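Local coordinates for tail protein, 43 kDa (PDB 3D37) that is of unknown function but is probably a baseplate component of a phage-like tail, built from several barrel-like domains, at residues A[60-64]-A[65-69]. Residues are numbered along the deposited sequence; the frame is centred on the assembly and turned at random.
Sequences EVVID and GQIVM
The carbonyl of Val61 receives Val68 N at 2.9 Å, nearly straight at the hydrogen (167°), and a CA-H...O contact from Ile67 CA. One oxygen thus serves two successive residues, a worked example of a beta bulge: Val61 pairs with Met69 but Val62 already with Ile67, leaving Val68 as the extra residue. Val61 N gives a second bond, 2.8 Å to Met69 O, in the carbonyl plane. At the other end a type I' turn, Ile63 to Gln66, closes a two-residue hairpin; Ile63 N reaches Gln66 O and Gln66 N returns to Ile63 O from above its carbonyl plane. Asp64 and Gly65 carry the positive phi angles this turn needs.

Val68 lies on the side of Val61 and Ile63. Its chi1 of -56° turns CG1 anti to the carbonyl carbon, against Ile63 CG1 (4.0 Å), and leaves CG2 between backbone N and carbonyl carbon, against Val61 CG1 (3.7 Å). Ile67 CD1 makes van der Waals contact with Glu60 OE2 (3.6 Å); Glu60 OE1 has a long, weak ion pair with Arg13.

Asp64 OD2 salt-bridges Lys288; OD1 accepts a hydrogen bond from Ala9 N. Strand 10-14 pairs antiparallel with strand 58-63 along the edge not used by 66-69, while Val61 and Met69 pack on strands 24-30 and 37-42.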
loop_
_atom_site.group_PDB
_atom_site.type_symbol
_atom_site.label_atom_id
_atom_site.label_comp_id
_atom_site.label_asym_id
_atom_site.label_seq_id
_atom_site.Cartn_x
_atom_site.Cartn_y
_atom_site.Cartn_z
ATOM N N GLU A 60 6.252 -19.742 -30.578
ATOM C CA GLU A 60 5.249 -20.658 -30.062
ATOM C C GLU A 60 5.293 -20.582 -28.560
ATOM O O GLU A 60 6.361 -20.432 -27.960
ATOM C CB GLU A 60 5.508 -22.097 -30.569
ATOM C CG GLU A 60 5.228 -22.231 -32.036
ATOM C CD GLU A 60 5.868 -23.487 -32.661
ATOM O OE1 GLU A 60 6.929 -23.893 -32.203
ATOM O OE2 GLU A 60 5.299 -24.067 -33.616
ATOM N N VAL A 61 4.114 -20.628 -27.944
ATOM C CA VAL A 61 4.034 -20.631 -26.524
ATOM C C VAL A 61 3.819 -22.099 -26.156
ATOM O O VAL A 61 2.998 -22.749 -26.732
ATOM C CB VAL A 61 2.915 -19.719 -26.013
ATOM C CG1 VAL A 61 2.781 -19.842 -24.383
ATOM C CG2 VAL A 61 3.129 -18.248 -26.542
ATOM N N VAL A 62 4.614 -22.633 -25.238
ATOM C CA VAL A 62 4.585 -24.079 -24.992
ATOM C C VAL A 62 4.455 -24.306 -23.488
ATOM O O VAL A 62 5.153 -23.695 -22.694
ATOM C CB VAL A 62 5.865 -24.791 -25.564
ATOM C CG1 VAL A 62 5.678 -26.336 -25.626
ATOM C CG2 VAL A 62 6.189 -24.282 -26.955
ATOM N N ILE A 63 3.539 -25.175 -23.114
ATOM C CA ILE A 63 3.388 -25.608 -21.727
ATOM C C ILE A 63 3.587 -27.137 -21.709
ATOM O O ILE A 63 2.856 -27.853 -22.378
ATOM C CB ILE A 63 1.985 -25.238 -21.151
ATOM C CG1 ILE A 63 1.695 -23.727 -21.328
ATOM C CG2 ILE A 63 1.830 -25.759 -19.641
ATOM C CD1 ILE A 63 0.416 -23.224 -20.691
ATOM N N ASP A 64 4.574 -27.594 -20.952
ATOM C CA ASP A 64 4.927 -29.031 -20.815
ATOM C C ASP A 64 4.991 -29.672 -22.162
ATOM O O ASP A 64 4.389 -30.722 -22.367
ATOM C CB ASP A 64 3.904 -29.807 -19.949
ATOM C CG ASP A 64 3.963 -29.453 -18.509
ATOM O OD1 ASP A 64 5.049 -29.005 -18.037
ATOM O OD2 ASP A 64 2.920 -29.661 -17.826
ATOM N N GLY A 65 5.704 -29.017 -23.084
ATOM C CA GLY A 65 5.912 -29.520 -24.433
ATOM C C GLY A 65 4.719 -29.473 -25.318
ATOM O O GLY A 65 4.784 -29.917 -26.450
ATOM N N GLN A 66 3.609 -28.908 -24.847
ATOM C CA GLN A 66 2.464 -28.763 -25.741
ATOM C C GLN A 66 2.293 -27.296 -26.161
ATOM O O GLN A 66 2.242 -26.364 -25.308
ATOM C CB GLN A 66 1.232 -29.297 -25.066
ATOM C CG GLN A 66 0.021 -29.200 -25.918
ATOM C CD GLN A 66 -1.147 -30.007 -25.354
ATOM O OE1 GLN A 66 -1.017 -30.713 -24.298
ATOM N NE2 GLN A 66 -2.283 -29.909 -26.022
ATOM N N ILE A 67 2.257 -27.089 -27.464
ATOM C CA ILE A 67 2.082 -25.760 -28.000
ATOM C C ILE A 67 0.632 -25.305 -27.693
ATOM O O ILE A 67 -0.329 -26.007 -28.021
ATOM C CB ILE A 67 2.323 -25.729 -29.505
ATOM C CG1 ILE A 67 3.822 -25.984 -29.798
ATOM C CG2 ILE A 67 1.859 -24.402 -30.102
ATOM C CD1 ILE A 67 4.086 -26.477 -31.243
ATOM N N VAL A 68 0.500 -24.132 -27.064
ATOM C CA VAL A 68 -0.811 -23.556 -26.741
ATOM C C VAL A 68 -1.165 -22.333 -27.611
ATOM O O VAL A 68 -2.336 -21.910 -27.675
ATOM C CB VAL A 68 -0.950 -23.286 -25.173
ATOM C CG1 VAL A 68 -0.690 -24.597 -24.366
ATOM C CG2 VAL A 68 0.015 -22.225 -24.652
ATOM N N MET A 69 -0.182 -21.790 -28.314
ATOM C CA MET A 69 -0.387 -20.615 -29.173
ATOM C C MET A 69 0.783 -20.472 -30.129
ATOM O O MET A 69 1.929 -20.690 -29.738
ATOM C CB MET A 69 -0.526 -19.321 -28.327
ATOM C CG MET A 69 -1.088 -18.077 -29.064
ATOM S SD MET A 69 -1.325 -16.611 -27.916
ATOM C CE MET A 69 -2.635 -17.219 -26.886
#